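Local coordinates for protein fimbrium subunit Fim1C (PDB 4QB7) that is probably a component of the fimbrial tip, in filamentous cell-surface appendages that mediate cell adhesion and biofilm formation, at residues 139-144 / 162-167; 64-69 / 94-99. All coordinates share one frame; numbering follows the deposited sequence.

Interaction 1: residues 139-144 / 162-167; sequences DLVTDC and FKFSHV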
loop_
_atom_site.group_PDB
_atom_site.type_symbol
_atom_site.label_atom_id
_atom_site.label_comp_id
_atom_site.label_asym_id
_atom_site.label_seq_id
_atom_site.Cartn_x
_atom_site.Cartn_y
_atom_site.Cartn_z
ATOM N N ASP A 139 -3.778 -3.327 1.911
ATOM C CA ASP A 139 -2.316 -3.394 2.006
ATOM C C ASP A 139 -1.948 -4.796 1.499
ATOM O O ASP A 139 -1.877 -5.748 2.285
ATOM C CB ASP A 139 -1.841 -3.105 3.443
ATOM C CG ASP A 139 -0.353 -3.265 3.702
ATOM O OD1 ASP A 139 0.424 -3.308 2.713
ATOM O OD2 ASP A 139 0.042 -3.349 4.905
ATOM N N LEU A 140 -1.824 -4.932 0.153
ATOM C CA LEU A 140 -1.536 -6.187 -0.526
ATOM C C LEU A 140 -0.119 -6.630 -0.240
ATOM O O LEU A 140 0.835 -5.918 -0.563
ATOM C CB LEU A 140 -1.771 -6.072 -2.048
ATOM C CG LEU A 140 -1.505 -7.344 -2.886
ATOM C CD1 LEU A 140 -2.536 -8.426 -2.609
ATOM C CD2 LEU A 140 -1.402 -7.020 -4.362
ATOM N N VAL A 141 0.011 -7.821 0.364
ATOM C CA VAL A 141 1.306 -8.408 0.686
ATOM C C VAL A 141 1.447 -9.708 -0.080
ATOM O O VAL A 141 0.457 -10.394 -0.344
ATOM C CB VAL A 141 1.579 -8.586 2.213
ATOM C CG1 VAL A 141 1.591 -7.261 2.943
ATOM C CG2 VAL A 141 0.616 -9.555 2.868
ATOM N N THR A 142 2.662 -10.035 -0.492
ATOM C CA THR A 142 2.881 -11.296 -1.201
ATOM C C THR A 142 4.134 -11.954 -0.706
ATOM O O THR A 142 4.978 -11.325 -0.069
ATOM C CB THR A 142 2.960 -11.152 -2.729
ATOM O OG1 THR A 142 4.252 -10.626 -3.071
ATOM C CG2 THR A 142 1.827 -10.336 -3.315
ATOM N N ASP A 143 4.259 -13.219 -1.046
ATOM C CA ASP A 143 5.409 -14.017 -0.737
ATOM C C ASP A 143 5.775 -14.862 -1.950
ATOM O O ASP A 143 5.017 -15.744 -2.338
ATOM C CB ASP A 143 5.147 -14.890 0.494
ATOM C CG ASP A 143 6.368 -15.653 0.945
ATOM O OD1 ASP A 143 7.402 -15.588 0.242
ATOM O OD2 ASP A 143 6.285 -16.341 1.973
ATOM N N CYS A 144 6.935 -14.569 -2.541
ATOM C CA CYS A 144 7.508 -15.316 -3.650
ATOM C C CYS A 144 9.033 -15.476 -3.437
ATOM O O CYS A 144 9.793 -15.584 -4.401
ATOM C CB CYS A 144 7.166 -14.688 -4.999
ATOM S SG CYS A 144 7.765 -12.997 -5.222
ATOM N N PHE A 162 6.344 -18.540 5.770
ATOM C CA PHE A 162 6.047 -17.450 4.869
ATOM C C PHE A 162 6.606 -16.165 5.446
ATOM O O PHE A 162 6.662 -15.995 6.657
ATOM C CB PHE A 162 4.539 -17.350 4.604
ATOM C CG PHE A 162 3.952 -18.592 3.974
ATOM C CD1 PHE A 162 4.014 -18.791 2.597
ATOM C CD2 PHE A 162 3.344 -19.573 4.761
ATOM C CE1 PHE A 162 3.504 -19.960 2.019
ATOM C CE2 PHE A 162 2.830 -20.741 4.183
ATOM C CZ PHE A 162 2.920 -20.931 2.816
ATOM N N LYS A 163 7.055 -15.287 4.564
ATOM C CA LYS A 163 7.676 -13.992 4.813
ATOM C C LYS A 163 7.008 -13.063 3.825
ATOM O O LYS A 163 7.260 -13.170 2.631
ATOM C CB LYS A 163 9.191 -14.139 4.557
ATOM C CG LYS A 163 10.158 -13.358 5.428
ATOM C CD LYS A 163 11.330 -14.309 5.695
ATOM C CE LYS A 163 12.659 -13.671 6.026
ATOM N NZ LYS A 163 13.615 -14.695 6.558
ATOM N N PHE A 164 6.052 -12.256 4.292
ATOM C CA PHE A 164 5.274 -11.378 3.435
ATOM C C PHE A 164 5.942 -10.034 3.203
ATOM O O PHE A 164 6.457 -9.422 4.140
ATOM C CB PHE A 164 3.888 -11.169 4.038
ATOM C CG PHE A 164 3.039 -12.411 3.929
ATOM C CD1 PHE A 164 2.478 -12.785 2.710
ATOM C CD2 PHE A 164 2.779 -13.194 5.048
ATOM C CE1 PHE A 164 1.689 -13.932 2.611
ATOM C CE2 PHE A 164 2.009 -14.358 4.940
ATOM C CZ PHE A 164 1.457 -14.710 3.726
ATOM N N SER A 165 5.923 -9.570 1.943
ATOM C CA SER A 165 6.481 -8.266 1.574
ATOM C C SER A 165 5.384 -7.359 1.078
ATOM O O SER A 165 4.444 -7.840 0.455
ATOM C CB SER A 165 7.545 -8.429 0.495
ATOM O OG SER A 165 8.794 -8.782 1.060
ATOM N N HIS A 166 5.492 -6.054 1.352
ATOM C CA HIS A 166 4.522 -5.045 0.885
ATOM C C HIS A 166 4.868 -4.685 -0.557
ATOM O O HIS A 166 5.974 -4.187 -0.834
ATOM C CB HIS A 166 4.527 -3.828 1.799
ATOM C CG HIS A 166 4.127 -4.141 3.214
ATOM N ND1 HIS A 166 2.799 -4.172 3.605
ATOM C CD2 HIS A 166 4.897 -4.402 4.291
ATOM C CE1 HIS A 166 2.805 -4.452 4.897
ATOM N NE2 HIS A 166 4.044 -4.600 5.354
ATOM N N VAL A 167 3.975 -5.049 -1.493
ATOM C CA VAL A 167 4.233 -4.899 -2.928
ATOM C C VAL A 167 3.665 -3.588 -3.500
ATOM O O VAL A 167 3.867 -3.295 -4.681
ATOM C CB VAL A 167 3.743 -6.131 -3.711
ATOM C CG1 VAL A 167 4.469 -7.384 -3.227
ATOM C CG2 VAL A 167 2.224 -6.301 -3.620
#
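Thr142 and Ser165 form an antiparallel hydrogen-bonded pair, with Thr142 N 3.0 Å from Ser165 O and Ser165 N 2.8 Å from Thr142 O, while the next pair, Val141 and His166, is non-hydrogen-bonded. Beyond it the backbone bond from Val167 N to Leu140 O is weak, and the regular pairing ends. His166 and Asp139 take over there: His166 ND1 donates to Asp139 OD1, 2.7 Å away, meeting its syn lone pair. Imidazole and carboxylate are nearly coplanar, 11° apart. Asp139 extends away from its own backbone N (chi1 175°), which carries its carboxylate across to the edge of the ring, whose stack with Trp347 helps fix it. Were this residue an alanine, His166 ND1 would probably lose its acceptor and the imidazole would be freer to turn.

Strand 141-143 pairs here with the long strand 159-178 in the mixed sheet of a fimbrillin-like protein of the transthyretin clan. On the face bearing His166, the two methyls of Val141 part company: CG1 lies alongside the imidazole, 3.4 Å from His166 ND1, and CG2 reaches Phe164 CD1 at 3.7 Å, the valine and phenylalanine side chains crossing at about a right angle. A beta-branched residue thus fills two places at once. Phe164 packs further against Phe40, edge to face. Next to Thr142, Val167 brings CG1 towards the threonine and CG2 to within 3.8 Å of Leu140 CD2; the Thr142 hydroxyl bonds instead to Tyr208. Asp143 suits the far end because its two oxygens serve different partners. Asp143 OD2 accepts from Lys163 N at 2.9 Å, met from above the carboxylate plane (59° out of it), and OD1 bonds to His145 ND1.

Interaction 2: residues 64-69 / 94-99; sequences MYNEHA and FAYAPY. With SO4 (sulfate ion), chain P.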
loop_
_atom_site.group_PDB
_atom_site.type_symbol
_atom_site.label_atom_id
_atom_site.label_comp_id
_atom_site.label_asym_id
_atom_site.label_seq_id
_atom_site.Cartn_x
_atom_site.Cartn_y
_atom_site.Cartn_z
HETATM N N MSE A 64 -1.959 -26.933 -4.119
HETATM C CA MSE A 64 -2.818 -26.030 -3.353
HETATM C C MSE A 64 -3.210 -24.909 -4.283
HETATM O O MSE A 64 -2.343 -24.381 -4.970
HETATM C CB MSE A 64 -2.112 -25.474 -2.079
HETATM C CG MSE A 64 -1.978 -26.469 -0.917
HETATM SE SE MSE A 64 -1.211 -25.602 0.640
HETATM C CE MSE A 64 -1.060 -27.078 1.800
ATOM N N TYR A 65 -4.500 -24.561 -4.348
ATOM C CA TYR A 65 -4.951 -23.443 -5.174
ATOM C C TYR A 65 -5.744 -22.520 -4.284
ATOM O O TYR A 65 -6.866 -22.858 -3.891
ATOM C CB TYR A 65 -5.757 -23.882 -6.428
ATOM C CG TYR A 65 -6.217 -22.682 -7.227
ATOM C CD1 TYR A 65 -5.330 -21.982 -8.043
ATOM C CD2 TYR A 65 -7.495 -22.151 -7.050
ATOM C CE1 TYR A 65 -5.715 -20.805 -8.689
ATOM C CE2 TYR A 65 -7.886 -20.972 -7.687
ATOM C CZ TYR A 65 -7.000 -20.316 -8.522
ATOM O OH TYR A 65 -7.398 -19.169 -9.160
ATOM N N ASN A 66 -5.145 -21.385 -3.914
ATOM C CA ASN A 66 -5.752 -20.398 -3.024
ATOM C C ASN A 66 -6.267 -21.083 -1.743
ATOM O O ASN A 66 -7.424 -20.901 -1.347
ATOM C CB ASN A 66 -6.860 -19.601 -3.741
ATOM C CG ASN A 66 -7.315 -18.390 -2.996
ATOM O OD1 ASN A 66 -6.513 -17.681 -2.404
ATOM N ND2 ASN A 66 -8.616 -18.136 -3.000
ATOM N N GLU A 67 -5.401 -21.902 -1.113
ATOM C CA GLU A 67 -5.713 -22.596 0.141
ATOM C C GLU A 67 -5.822 -21.563 1.245
ATOM O O GLU A 67 -4.907 -20.771 1.415
ATOM C CB GLU A 67 -4.650 -23.653 0.473
ATOM C CG GLU A 67 -5.024 -24.576 1.619
ATOM C CD GLU A 67 -6.272 -25.409 1.413
ATOM O OE1 GLU A 67 -6.423 -26.007 0.322
ATOM O OE2 GLU A 67 -7.100 -25.466 2.349
ATOM N N HIS A 68 -6.964 -21.522 1.945
ATOM C CA HIS A 68 -7.212 -20.546 3.009
ATOM C C HIS A 68 -6.513 -20.942 4.315
ATOM O O HIS A 68 -6.922 -21.911 4.983
ATOM C CB HIS A 68 -8.720 -20.362 3.245
ATOM C CG HIS A 68 -9.056 -19.151 4.062
ATOM N ND1 HIS A 68 -10.318 -18.974 4.595
ATOM C CD2 HIS A 68 -8.280 -18.098 4.417
ATOM C CE1 HIS A 68 -10.278 -17.820 5.230
ATOM N NE2 HIS A 68 -9.073 -17.258 5.151
ATOM N N ALA A 69 -5.454 -20.177 4.664
ATOM C CA ALA A 69 -4.675 -20.345 5.888
ATOM C C ALA A 69 -5.136 -19.327 6.925
ATOM O O ALA A 69 -5.142 -18.119 6.656
ATOM C CB ALA A 69 -3.197 -20.188 5.600
ATOM N N PHE A 94 3.793 -20.178 -2.871
ATOM C CA PHE A 94 3.549 -18.744 -3.049
ATOM C C PHE A 94 2.401 -18.388 -2.124
ATOM O O PHE A 94 1.575 -19.252 -1.815
ATOM C CB PHE A 94 3.221 -18.376 -4.515
ATOM C CG PHE A 94 4.290 -18.755 -5.504
ATOM C CD1 PHE A 94 5.392 -17.929 -5.713
ATOM C CD2 PHE A 94 4.206 -19.945 -6.220
ATOM C CE1 PHE A 94 6.386 -18.292 -6.627
ATOM C CE2 PHE A 94 5.194 -20.296 -7.147
ATOM C CZ PHE A 94 6.285 -19.479 -7.325
ATOM N N ALA A 95 2.326 -17.139 -1.691
ATOM C CA ALA A 95 1.247 -16.713 -0.811
ATOM C C ALA A 95 0.956 -15.238 -1.020
ATOM O O ALA A 95 1.842 -14.505 -1.455
ATOM C CB ALA A 95 1.617 -16.976 0.639
ATOM N N TYR A 96 -0.276 -14.814 -0.711
ATOM C CA TYR A 96 -0.711 -13.411 -0.769
ATOM C C TYR A 96 -1.666 -13.144 0.413
ATOM O O TYR A 96 -2.215 -14.072 1.020
ATOM C CB TYR A 96 -1.393 -13.069 -2.135
ATOM C CG TYR A 96 -2.806 -13.595 -2.230
ATOM C CD1 TYR A 96 -3.053 -14.934 -2.519
ATOM C CD2 TYR A 96 -3.897 -12.786 -1.901
ATOM C CE1 TYR A 96 -4.340 -15.460 -2.471
ATOM C CE2 TYR A 96 -5.187 -13.310 -1.819
ATOM C CZ TYR A 96 -5.400 -14.651 -2.101
ATOM O OH TYR A 96 -6.665 -15.174 -2.073
ATOM N N ALA A 97 -1.885 -11.877 0.709
ATOM C CA ALA A 97 -2.820 -11.461 1.753
ATOM C C ALA A 97 -3.271 -10.027 1.481
ATOM O O ALA A 97 -2.532 -9.275 0.833
ATOM C CB ALA A 97 -2.220 -11.604 3.145
ATOM N N PRO A 98 -4.510 -9.649 1.898
ATOM C CA PRO A 98 -5.503 -10.447 2.653
ATOM C C PRO A 98 -6.142 -11.485 1.740
ATOM O O PRO A 98 -6.166 -11.289 0.530
ATOM C CB PRO A 98 -6.498 -9.382 3.136
ATOM C CG PRO A 98 -6.436 -8.327 2.086
ATOM C CD PRO A 98 -5.007 -8.285 1.641
ATOM N N TYR A 99 -6.621 -12.593 2.304
ATOM C CA TYR A 99 -7.232 -13.663 1.521
ATOM C C TYR A 99 -8.491 -13.205 0.752
ATOM O O TYR A 99 -9.316 -12.477 1.293
ATOM C CB TYR A 99 -7.572 -14.816 2.449
ATOM C CG TYR A 99 -8.304 -15.962 1.791
ATOM C CD1 TYR A 99 -7.614 -16.939 1.080
ATOM C CD2 TYR A 99 -9.681 -16.121 1.953
ATOM C CE1 TYR A 99 -8.285 -17.997 0.473
ATOM C CE2 TYR A 99 -10.354 -17.202 1.393
ATOM C CZ TYR A 99 -9.654 -18.128 0.638
ATOM O OH TYR A 99 -10.316 -19.197 0.086
HETATM S S SO4 P . -13.335 -20.084 1.423
HETATM O O1 SO4 P . -12.692 -20.048 0.107
HETATM O O2 SO4 P . -12.598 -20.974 2.356
HETATM O O3 SO4 P . -13.391 -18.744 2.007
HETATM O O4 SO4 P . -14.705 -20.560 1.225
HETATM O O HOH W 1 -9.956 -21.663 -1.447
#
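His68 and Tyr99 lie face to face, their ring centroids 3.7 Å apart and their planes within 8° of parallel. CD2 of the imidazole sits over the centre of the phenol, and Tyr99 CD2 over the centre of the imidazole. His68 CB adds a CH-pi contact, 3.9 Å from the Tyr99 centroid, so the tyrosine carries both the ring and the methylene that leads to it. A histidine suits this place because it can stack while using its edge for polar contacts; NE2 bonds to the carbonyl of Ala38, which probably helps to hold the ring in place.

The buried flank is built round Asn66. A chi1 of -167° swings the Asn66 amide across to Tyr96, and Tyr96 OH donates to Asn66 OD1 at 2.5 Å. OD1 lies at the edge of the Tyr96 ring, near its plane. Tyr99 also packs against this amide, its CE1 3.4 Å from Asn66 OD1, the ring and amide planes 15° apart. Glu100 closes the group: its N donates to Tyr96 OH, and its O accepts from Asn66 ND2, so both ends of the amide are hydrogen-bonded.

The Tyr99 hydroxyl faces a looser, wetter side. Tyr99 OH donates to sulfate O1 at 2.5 Å and accepts from a water 2.9 Å away, which also donates to Asn66 O. The sulfate probably came from the crystallisation liquor, and His68 ND1 is no closer to it than 3.8 Å, from O2.

Asn66 and Glu67 both face Ile42, making a G1 beta bulge; asparagine tolerates the left-handed backbone of Asn66 well. The chain turns a corner here, and strand 40-47 pairs with both 64-72 and 90-97, while Leu113 of strand 111-113 packs on Asn66 and Tyr96.

Interactions 1 and 2 both reach one sheet, their centres about 11 Å apart. Strands 90-97 and 141-143 are direct neighbours in it: Asp143 N lies 2.8 Å from Ala95 O and Val141 O 3.0 Å from Ala97 N, both probable hydrogen bonds. Strand 141-143 is therefore gripped along both edges, by 162-167 and by 94-99. Side chains join as well, Phe162 CD1 packing 3.6 Å from Ala95 CB; the small alanine admits the large ring. In sequence, both segments of interaction 2 precede those of interaction 1. The sulfate on Tyr99 touches interaction 2; a different sulfate, probably also from the crystallisation liquor, lies about 5 Å from the Lys163 side chain.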